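Local coordinates for peptidoglycan recognition protein-LC isoform LCx (Drosophila melanogaster, PDB 2F2L), which probably serves as an immune receptor in the fly, its extracellular amidase-like domain binding a monomeric anhydro-muropeptide fragment of bacterial peptidoglycan, at residues B[34-39]-B[45-50]; B[53-58]-B[64-69]. One frame throughout, in Å; residues are numbered along the deposited sequence.

Contact 1 (B[34-39]-B[45-50]); sequences AAEGCE and SARVNV. With MLD (glcnac(beta1-4)-murnac(1,6-anhydro)-L-ala-gamma-D-glu-meso-a2pm-D-ala), chain G.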
loop_
_atom_site.group_PDB
_atom_site.type_symbol
_atom_site.label_atom_id
_atom_site.label_comp_id
_atom_site.label_asym_id
_atom_site.label_seq_id
_atom_site.Cartn_x
_atom_site.Cartn_y
_atom_site.Cartn_z
ATOM N N ALA B 34 3.639 3.743 -5.311
ATOM C CA ALA B 34 3.681 4.021 -3.856
ATOM C C ALA B 34 3.906 2.772 -2.984
ATOM O O ALA B 34 3.462 2.691 -1.817
ATOM C CB ALA B 34 2.451 4.781 -3.416
ATOM N N ALA B 35 4.642 1.815 -3.535
ATOM C CA ALA B 35 5.081 0.647 -2.791
ATOM C C ALA B 35 6.593 0.523 -2.973
ATOM O O ALA B 35 7.254 1.511 -3.341
ATOM C CB ALA B 35 4.313 -0.599 -3.242
ATOM N N GLU B 36 7.169 -0.636 -2.674
ATOM C CA GLU B 36 8.623 -0.767 -2.711
ATOM C C GLU B 36 9.079 -0.853 -4.183
ATOM O O GLU B 36 8.340 -1.318 -5.027
ATOM C CB GLU B 36 9.097 -1.971 -1.869
ATOM C CG GLU B 36 10.614 -2.024 -1.710
ATOM C CD GLU B 36 11.126 -3.155 -0.798
ATOM O OE1 GLU B 36 10.325 -3.792 -0.058
ATOM O OE2 GLU B 36 12.354 -3.406 -0.839
ATOM N N GLY B 37 10.267 -0.351 -4.477
ATOM C CA GLY B 37 10.893 -0.507 -5.794
ATOM C C GLY B 37 11.538 -1.862 -5.946
ATOM O O GLY B 37 11.307 -2.761 -5.133
ATOM N N CYS B 38 12.384 -1.999 -6.980
ATOM C CA CYS B 38 12.863 -3.288 -7.407
ATOM C C CYS B 38 14.023 -3.108 -8.399
ATOM O O CYS B 38 14.103 -2.082 -9.076
ATOM C CB CYS B 38 11.695 -4.065 -8.025
ATOM S SG CYS B 38 10.913 -3.261 -9.465
ATOM N N GLU B 39 14.927 -4.084 -8.463
ATOM C CA GLU B 39 16.168 -3.926 -9.234
ATOM C C GLU B 39 16.481 -5.098 -10.152
ATOM O O GLU B 39 17.583 -5.177 -10.691
ATOM C CB GLU B 39 17.368 -3.732 -8.286
ATOM C CG GLU B 39 17.096 -2.911 -7.040
ATOM C CD GLU B 39 16.694 -1.490 -7.349
ATOM O OE1 GLU B 39 16.847 -1.081 -8.526
ATOM O OE2 GLU B 39 16.230 -0.786 -6.420
ATOM N N SER B 45 8.815 -8.297 -11.260
ATOM C CA SER B 45 7.678 -9.121 -11.651
ATOM C C SER B 45 6.804 -9.386 -10.434
ATOM O O SER B 45 5.580 -9.338 -10.518
ATOM C CB SER B 45 8.143 -10.442 -12.265
ATOM O OG SER B 45 8.862 -10.240 -13.479
ATOM N N ALA B 46 7.448 -9.623 -9.293
ATOM C CA ALA B 46 6.746 -9.819 -8.040
ATOM C C ALA B 46 5.921 -8.592 -7.690
ATOM O O ALA B 46 4.757 -8.715 -7.348
ATOM C CB ALA B 46 7.737 -10.137 -6.907
ATOM N N ARG B 47 6.522 -7.408 -7.814
ATOM C CA ARG B 47 5.846 -6.137 -7.500
ATOM C C ARG B 47 4.646 -5.877 -8.370
ATOM O O ARG B 47 3.656 -5.325 -7.901
ATOM C CB ARG B 47 6.802 -4.931 -7.626
ATOM C CG ARG B 47 8.027 -5.011 -6.747
ATOM C CD ARG B 47 7.779 -4.583 -5.332
ATOM N NE ARG B 47 9.044 -4.482 -4.627
ATOM C CZ ARG B 47 9.607 -5.454 -3.916
ATOM N NH1 ARG B 47 9.003 -6.616 -3.760
ATOM N NH2 ARG B 47 10.785 -5.252 -3.338
ATOM N N VAL B 48 4.742 -6.249 -9.646
ATOM C CA VAL B 48 3.682 -5.966 -10.606
ATOM C C VAL B 48 2.509 -6.928 -10.423
ATOM O O VAL B 48 1.354 -6.537 -10.590
ATOM C CB VAL B 48 4.193 -6.021 -12.060
ATOM C CG1 VAL B 48 3.047 -5.794 -13.033
ATOM C CG2 VAL B 48 5.300 -4.978 -12.281
ATOM N N ASN B 49 2.815 -8.178 -10.088
ATOM C CA ASN B 49 1.766 -9.122 -9.695
ATOM C C ASN B 49 0.927 -8.641 -8.507
ATOM O O ASN B 49 -0.294 -8.754 -8.530
ATOM C CB ASN B 49 2.356 -10.511 -9.430
ATOM C CG ASN B 49 2.587 -11.285 -10.721
ATOM O OD1 ASN B 49 3.725 -11.567 -11.111
ATOM N ND2 ASN B 49 1.502 -11.594 -11.412
ATOM N N VAL B 50 1.581 -8.114 -7.478
ATOM C CA VAL B 50 0.871 -7.591 -6.312
ATOM C C VAL B 50 0.009 -6.400 -6.716
ATOM O O VAL B 50 -1.137 -6.306 -6.301
ATOM C CB VAL B 50 1.830 -7.221 -5.153
ATOM C CG1 VAL B 50 1.060 -6.624 -3.992
ATOM C CG2 VAL B 50 2.579 -8.462 -4.667
HETATM C CAA MLD G . 2.469 8.292 -1.941
HETATM C CAB MLD G . 1.205 8.448 -2.773
HETATM O OAC MLD G . 1.271 8.613 -3.984
HETATM N N2 MLD G . 0.072 8.383 -2.080
HETATM C C2 MLD G . -1.256 8.543 -2.663
HETATM C C3 MLD G . -1.978 9.611 -1.838
HETATM O O3 MLD G . -1.290 10.877 -1.854
HETATM C C4 MLD G . -3.436 9.738 -2.267
HETATM O O4 MLD G . -4.071 10.596 -1.336
HETATM C C5 MLD G . -4.106 8.360 -2.215
HETATM C C6 MLD G . -5.552 8.296 -2.740
HETATM O O6 MLD G . -6.100 6.989 -2.399
HETATM O O5 MLD G . -3.374 7.496 -3.081
HETATM C C1 MLD G . -2.033 7.240 -2.605
HETATM O O1 MLD G . -1.424 6.318 -3.471
HETATM C CA4 MLD G . -1.967 4.986 -3.308
HETATM C CA5 MLD G . -1.540 4.230 -2.049
HETATM O OA5 MLD G . -0.822 2.978 -2.315
HETATM C CA6 MLD G . -2.853 3.716 -1.569
HETATM O OA6 MLD G . -3.074 2.557 -2.348
HETATM C CA1 MLD G . -1.827 2.249 -3.040
HETATM C CA2 MLD G . -1.935 2.789 -4.475
HETATM N NAD MLD G . -1.074 1.990 -5.373
HETATM C CAE MLD G . -1.532 1.385 -6.454
HETATM C CAF MLD G . -0.487 0.605 -7.226
HETATM O OAG MLD G . -2.700 1.444 -6.841
HETATM C CA3 MLD G . -1.493 4.249 -4.551
HETATM O OAH MLD G . -2.050 4.933 -5.728
HETATM C CAI MLD G . -1.131 5.049 -6.841
HETATM C CAJ MLD G . -0.322 6.325 -6.796
HETATM C CAL MLD G . -1.933 5.029 -8.159
HETATM O OAM MLD G . -1.306 5.189 -9.201
HETATM N N MLD G . -3.250 4.825 -8.115
HETATM C CA MLD G . -4.109 4.748 -9.304
HETATM C CB MLD G . -4.114 3.273 -9.720
HETATM C C MLD G . -5.528 5.150 -8.866
HETATM O O MLD G . -6.056 4.599 -7.896
HETATM N NAN MLD G . -6.078 6.123 -9.588
HETATM C CAO MLD G . -7.420 6.687 -9.372
HETATM C CAP MLD G . -7.382 8.250 -9.365
HETATM O OBA MLD G . -8.459 8.811 -9.586
HETATM O OAQ MLD G . -6.301 8.860 -9.181
HETATM C CBB MLD G . -8.302 6.328 -10.563
HETATM C CBC MLD G . -8.649 4.854 -10.684
HETATM C CBD MLD G . -9.609 4.668 -11.872
HETATM O OBE MLD G . -9.632 5.462 -12.813
HETATM N NBF MLD G . -10.392 3.612 -11.800
HETATM C CBG MLD G . -11.364 3.289 -12.853
HETATM C CBH MLD G . -12.489 4.344 -12.865
HETATM O OBI MLD G . -13.004 4.736 -11.819
HETATM N NBJ MLD G . -12.814 4.808 -14.071
HETATM C CBK MLD G . -13.880 5.805 -14.312
HETATM C CBL MLD G . -14.878 5.206 -15.309
HETATM C CBM MLD G . -13.369 7.142 -14.892
HETATM O OBO MLD G . -12.291 7.138 -15.542
HETATM O OBN MLD G . -14.096 8.145 -14.683
HETATM C CBP MLD G . -11.901 1.870 -12.602
HETATM C CBQ MLD G . -12.615 1.296 -13.839
HETATM C CBR MLD G . -13.004 -0.168 -13.623
HETATM C CBS MLD G . -13.198 -0.938 -14.930
HETATM C CBT MLD G . -11.831 -1.196 -15.578
HETATM O OBV MLD G . -11.113 -2.055 -15.041
HETATM O OBU MLD G . -11.538 -0.536 -16.596
HETATM N NBW MLD G . -14.049 -0.163 -15.841
#
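Two consecutive loop carbonyls, those of Glu36 and Gly37, are served by one side chain, Arg47 of the helix, while Glu36 also meets it as a charge partner. Arg47 NE donates to Gly37 O at 2.9 Å, 144° at the hydrogen; the donor stands above the carbonyl plane, whereas the oxygen lies near the edge of the guanidinium. Arg47 NH2 adds a weak second bond to Gly37 O at 3.1 Å, so this oxygen is held in a fork, and Glu36 O receives a weak bond from NE at 3.3 Å. Arginine suits the place because NE and NH2 lie on one edge of a flat group and can share a carbonyl. Arg47 leaves the helix toward the loop, and the bend at chi2 (-82°) turns the chain beyond CG along it. Glu36 is extended beyond CG, and its OE2 makes a salt bridge of 3.5 Å with Arg47 NH2, their planes 41° apart. Glu36 CD lies nearest NH2, at 3.3 Å, with both oxygens almost equally far, so the pairing is loose, not two-pronged. Nearer the helix, Cys38 CB packs on Arg47 CG at 4.0 Å, and the Cys38-Cys44 disulfide adds a covalent tie. Ala34 CB touches CAA, the acetyl methyl of the GlcNAc sugar, at 3.8 Å. The contact thus fastens the loop after strand 25-32 onto helix 41-58, whose Val48 faces Tyr77 of strand 76-78.

Contact 2 (B[53-58]-B[64-69]); sequences SFHMDS and IGYNFL. With MLD (glcnac(beta1-4)-murnac(1,6-anhydro)-L-ala-gamma-D-glu-meso-a2pm-D-ala), chain G.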
loop_
_atom_site.group_PDB
_atom_site.type_symbol
_atom_site.label_atom_id
_atom_site.label_comp_id
_atom_site.label_asym_id
_atom_site.label_seq_id
_atom_site.Cartn_x
_atom_site.Cartn_y
_atom_site.Cartn_z
ATOM N N SER B 53 -3.131 -7.698 -8.469
ATOM C CA SER B 53 -4.059 -8.208 -7.466
ATOM C C SER B 53 -4.798 -7.084 -6.730
ATOM O O SER B 53 -6.004 -7.140 -6.510
ATOM C CB SER B 53 -3.292 -9.066 -6.466
ATOM O OG SER B 53 -4.217 -9.683 -5.593
ATOM N N PHE B 54 -4.063 -6.058 -6.337
ATOM C CA PHE B 54 -4.660 -4.871 -5.718
ATOM C C PHE B 54 -5.741 -4.228 -6.606
ATOM O O PHE B 54 -6.827 -3.857 -6.148
ATOM C CB PHE B 54 -3.552 -3.857 -5.410
ATOM C CG PHE B 54 -3.949 -2.806 -4.434
ATOM C CD1 PHE B 54 -4.159 -3.123 -3.104
ATOM C CD2 PHE B 54 -4.089 -1.491 -4.834
ATOM C CE1 PHE B 54 -4.532 -2.148 -2.196
ATOM C CE2 PHE B 54 -4.459 -0.517 -3.930
ATOM C CZ PHE B 54 -4.693 -0.843 -2.618
ATOM N N HIS B 55 -5.447 -4.101 -7.888
ATOM C CA HIS B 55 -6.384 -3.482 -8.818
ATOM C C HIS B 55 -7.563 -4.400 -9.157
ATOM O O HIS B 55 -8.711 -3.960 -9.144
ATOM C CB HIS B 55 -5.628 -3.024 -10.065
ATOM C CG HIS B 55 -4.730 -1.858 -9.805
ATOM N ND1 HIS B 55 -3.955 -1.282 -10.786
ATOM C CD2 HIS B 55 -4.512 -1.136 -8.676
ATOM C CE1 HIS B 55 -3.285 -0.266 -10.270
ATOM N NE2 HIS B 55 -3.606 -0.153 -8.992
ATOM N N MET B 56 -7.285 -5.678 -9.389
ATOM C CA MET B 56 -8.333 -6.622 -9.822
ATOM C C MET B 56 -9.144 -7.227 -8.666
ATOM O O MET B 56 -10.332 -7.481 -8.820
ATOM C CB MET B 56 -7.747 -7.751 -10.686
ATOM C CG MET B 56 -7.205 -7.284 -12.044
ATOM S SD MET B 56 -6.421 -8.572 -13.044
ATOM C CE MET B 56 -7.858 -9.464 -13.641
ATOM N N ASP B 57 -8.492 -7.479 -7.536
ATOM C CA ASP B 57 -9.122 -8.169 -6.406
ATOM C C ASP B 57 -9.574 -7.188 -5.333
ATOM O O ASP B 57 -10.715 -7.248 -4.891
ATOM C CB ASP B 57 -8.186 -9.236 -5.814
ATOM C CG ASP B 57 -7.680 -10.221 -6.862
ATOM O OD1 ASP B 57 -8.429 -10.517 -7.816
ATOM O OD2 ASP B 57 -6.542 -10.723 -6.737
ATOM N N SER B 58 -8.693 -6.290 -4.907
ATOM C CA SER B 58 -9.033 -5.359 -3.838
ATOM C C SER B 58 -9.958 -4.222 -4.320
ATOM O O SER B 58 -10.918 -3.883 -3.645
ATOM C CB SER B 58 -7.766 -4.814 -3.175
ATOM O OG SER B 58 -6.916 -5.860 -2.717
ATOM N N ILE B 64 -5.036 -4.920 -14.411
ATOM C CA ILE B 64 -4.113 -3.942 -13.845
ATOM C C ILE B 64 -4.425 -2.590 -14.514
ATOM O O ILE B 64 -4.728 -2.521 -15.715
ATOM C CB ILE B 64 -2.663 -4.372 -14.058
ATOM C CG1 ILE B 64 -1.716 -3.576 -13.175
ATOM C CG2 ILE B 64 -2.253 -4.243 -15.533
ATOM C CD1 ILE B 64 -0.354 -4.195 -13.081
ATOM N N GLY B 65 -4.392 -1.535 -13.717
ATOM C CA GLY B 65 -4.915 -0.235 -14.113
ATOM C C GLY B 65 -4.030 0.534 -15.066
ATOM O O GLY B 65 -4.517 1.330 -15.838
ATOM N N TYR B 66 -2.729 0.291 -15.022
ATOM C CA TYR B 66 -1.799 1.054 -15.848
ATOM C C TYR B 66 -1.721 0.524 -17.281
ATOM O O TYR B 66 -1.994 -0.639 -17.552
ATOM C CB TYR B 66 -0.413 1.066 -15.210
ATOM C CG TYR B 66 -0.400 1.545 -13.762
ATOM C CD1 TYR B 66 -0.838 2.827 -13.429
ATOM C CD2 TYR B 66 0.013 0.701 -12.728
ATOM C CE1 TYR B 66 -0.835 3.279 -12.102
ATOM C CE2 TYR B 66 0.033 1.137 -11.390
ATOM C CZ TYR B 66 -0.398 2.423 -11.088
ATOM O OH TYR B 66 -0.378 2.866 -9.794
ATOM N N ASN B 67 -1.360 1.389 -18.218
ATOM C CA ASN B 67 -1.036 0.912 -19.535
ATOM C C ASN B 67 0.337 0.250 -19.520
ATOM O O ASN B 67 0.517 -0.822 -20.111
ATOM C CB ASN B 67 -1.139 2.058 -20.534
ATOM C CG ASN B 67 -2.541 2.544 -20.655
ATOM O OD1 ASN B 67 -3.363 1.826 -21.294
ATOM N ND2 ASN B 67 -2.835 3.596 -20.058
ATOM N N PHE B 68 1.285 0.874 -18.826
ATOM C CA PHE B 68 2.642 0.348 -18.680
ATOM C C PHE B 68 3.176 0.658 -17.290
ATOM O O PHE B 68 2.722 1.590 -16.638
ATOM C CB PHE B 68 3.599 0.949 -19.721
ATOM C CG PHE B 68 3.189 0.712 -21.143
ATOM C CD1 PHE B 68 3.570 -0.449 -21.805
ATOM C CD2 PHE B 68 2.420 1.652 -21.825
ATOM C CE1 PHE B 68 3.205 -0.668 -23.107
ATOM C CE2 PHE B 68 2.042 1.437 -23.135
ATOM C CZ PHE B 68 2.423 0.271 -23.781
ATOM N N LEU B 69 4.121 -0.150 -16.819
ATOM C CA LEU B 69 4.863 0.195 -15.609
ATOM C C LEU B 69 6.342 0.123 -15.937
ATOM O O LEU B 69 6.730 -0.624 -16.828
ATOM C CB LEU B 69 4.559 -0.761 -14.446
ATOM C CG LEU B 69 3.127 -0.987 -14.000
ATOM C CD1 LEU B 69 2.439 -2.088 -14.809
ATOM C CD2 LEU B 69 3.121 -1.310 -12.483
HETATM C CAA MLD G . 2.469 8.292 -1.941
HETATM C CAB MLD G . 1.205 8.448 -2.773
HETATM O OAC MLD G . 1.271 8.613 -3.984
HETATM N N2 MLD G . 0.072 8.383 -2.080
HETATM C C2 MLD G . -1.256 8.543 -2.663
HETATM C C3 MLD G . -1.978 9.611 -1.838
HETATM O O3 MLD G . -1.290 10.877 -1.854
HETATM C C4 MLD G . -3.436 9.738 -2.267
HETATM O O4 MLD G . -4.071 10.596 -1.336
HETATM C C5 MLD G . -4.106 8.360 -2.215
HETATM C C6 MLD G . -5.552 8.296 -2.740
HETATM O O6 MLD G . -6.100 6.989 -2.399
HETATM O O5 MLD G . -3.374 7.496 -3.081
HETATM C C1 MLD G . -2.033 7.240 -2.605
HETATM O O1 MLD G . -1.424 6.318 -3.471
HETATM C CA4 MLD G . -1.967 4.986 -3.308
HETATM C CA5 MLD G . -1.540 4.230 -2.049
HETATM O OA5 MLD G . -0.822 2.978 -2.315
HETATM C CA6 MLD G . -2.853 3.716 -1.569
HETATM O OA6 MLD G . -3.074 2.557 -2.348
HETATM C CA1 MLD G . -1.827 2.249 -3.040
HETATM C CA2 MLD G . -1.935 2.789 -4.475
HETATM N NAD MLD G . -1.074 1.990 -5.373
HETATM C CAE MLD G . -1.532 1.385 -6.454
HETATM C CAF MLD G . -0.487 0.605 -7.226
HETATM O OAG MLD G . -2.700 1.444 -6.841
HETATM C CA3 MLD G . -1.493 4.249 -4.551
HETATM O OAH MLD G . -2.050 4.933 -5.728
HETATM C CAI MLD G . -1.131 5.049 -6.841
HETATM C CAJ MLD G . -0.322 6.325 -6.796
HETATM C CAL MLD G . -1.933 5.029 -8.159
HETATM O OAM MLD G . -1.306 5.189 -9.201
HETATM N N MLD G . -3.250 4.825 -8.115
HETATM C CA MLD G . -4.109 4.748 -9.304
HETATM C CB MLD G . -4.114 3.273 -9.720
HETATM C C MLD G . -5.528 5.150 -8.866
HETATM O O MLD G . -6.056 4.599 -7.896
HETATM N NAN MLD G . -6.078 6.123 -9.588
HETATM C CAO MLD G . -7.420 6.687 -9.372
HETATM C CAP MLD G . -7.382 8.250 -9.365
HETATM O OBA MLD G . -8.459 8.811 -9.586
HETATM O OAQ MLD G . -6.301 8.860 -9.181
HETATM C CBB MLD G . -8.302 6.328 -10.563
HETATM C CBC MLD G . -8.649 4.854 -10.684
HETATM C CBD MLD G . -9.609 4.668 -11.872
HETATM O OBE MLD G . -9.632 5.462 -12.813
HETATM N NBF MLD G . -10.392 3.612 -11.800
HETATM C CBG MLD G . -11.364 3.289 -12.853
HETATM C CBH MLD G . -12.489 4.344 -12.865
HETATM O OBI MLD G . -13.004 4.736 -11.819
HETATM N NBJ MLD G . -12.814 4.808 -14.071
HETATM C CBK MLD G . -13.880 5.805 -14.312
HETATM C CBL MLD G . -14.878 5.206 -15.309
HETATM C CBM MLD G . -13.369 7.142 -14.892
HETATM O OBO MLD G . -12.291 7.138 -15.542
HETATM O OBN MLD G . -14.096 8.145 -14.683
HETATM C CBP MLD G . -11.901 1.870 -12.602
HETATM C CBQ MLD G . -12.615 1.296 -13.839
HETATM C CBR MLD G . -13.004 -0.168 -13.623
HETATM C CBS MLD G . -13.198 -0.938 -14.930
HETATM C CBT MLD G . -11.831 -1.196 -15.578
HETATM O OBV MLD G . -11.113 -2.055 -15.041
HETATM O OBU MLD G . -11.538 -0.536 -16.596
HETATM N NBW MLD G . -14.049 -0.163 -15.841
#
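Part of the peptidoglycan-binding pocket is built here, where the end of helix 41-58 meets the loop leading into strand 68-70. His55 forms the centre. Its ND1 accepts the backbone N-H of Gly65 at 3.0 Å, with an angle of 152° at the hydrogen, and at the other side of the ring NE2 donates to MLD OAG, the acetamide oxygen of the anhydro-muramic acid, at 2.8 Å. Both partners approach the ring at its edge. With CG anti to the carbonyl carbon (chi1 -70°), the imidazole leans off the helix between loop and sugar. Gly65 suits its place: a CB there would point toward the histidine and come tightly against ND1, whereas the bare backbone allows this close approach. Tyr66 crosses His55 at about a right angle, in an offset edge-to-face pair that turns the histidine edge to the tyrosine face; the centroids are 5.4 Å apart and His55 CE1 lies 3.8 Å from Tyr66 CE2. At the far end of the phenol, OH donates to MLD OAM, the lactyl carbonyl oxygen, at 2.6 Å. Ile64 CG1 comes to 4.0 Å from His55 ND1, and Met56 CG lies over the backbone N of Ile64, at the start of the loop. Phe54 places CE2 3.7 Å from MLD OA6. Because ND1 accepts from Gly65 N, while OAG, an amide oxygen, can only accept, the proton is probably on NE2; the loop backbone thus acts as a second shell that probably holds the ring's rotation and favours this tautomer.

Overall arrangement
Contact 1 closes before contact 2 opens along the chain, and helix 41-58 links them: its earlier turns take part in 34-39/45-50, its last turns in 53-58/64-69. Their centres lie 12 Å apart, and they touch where Val48 CG1 packs on Ile64 CD1 at 3.8 Å. Through the flanking segments the helix is fastened to the ends of two strands of the mixed sheet, 25-32 and 68-70, which have strand 97-101 between them. Both contacts reach MLD, contact 1 marginally through Ala34 and the more buried contact 2 through hydrogen bonds. Residues of another protein's chain border both contacts and hydrogen-bond to MLD as well, so the ligand sits at a protein-protein interface.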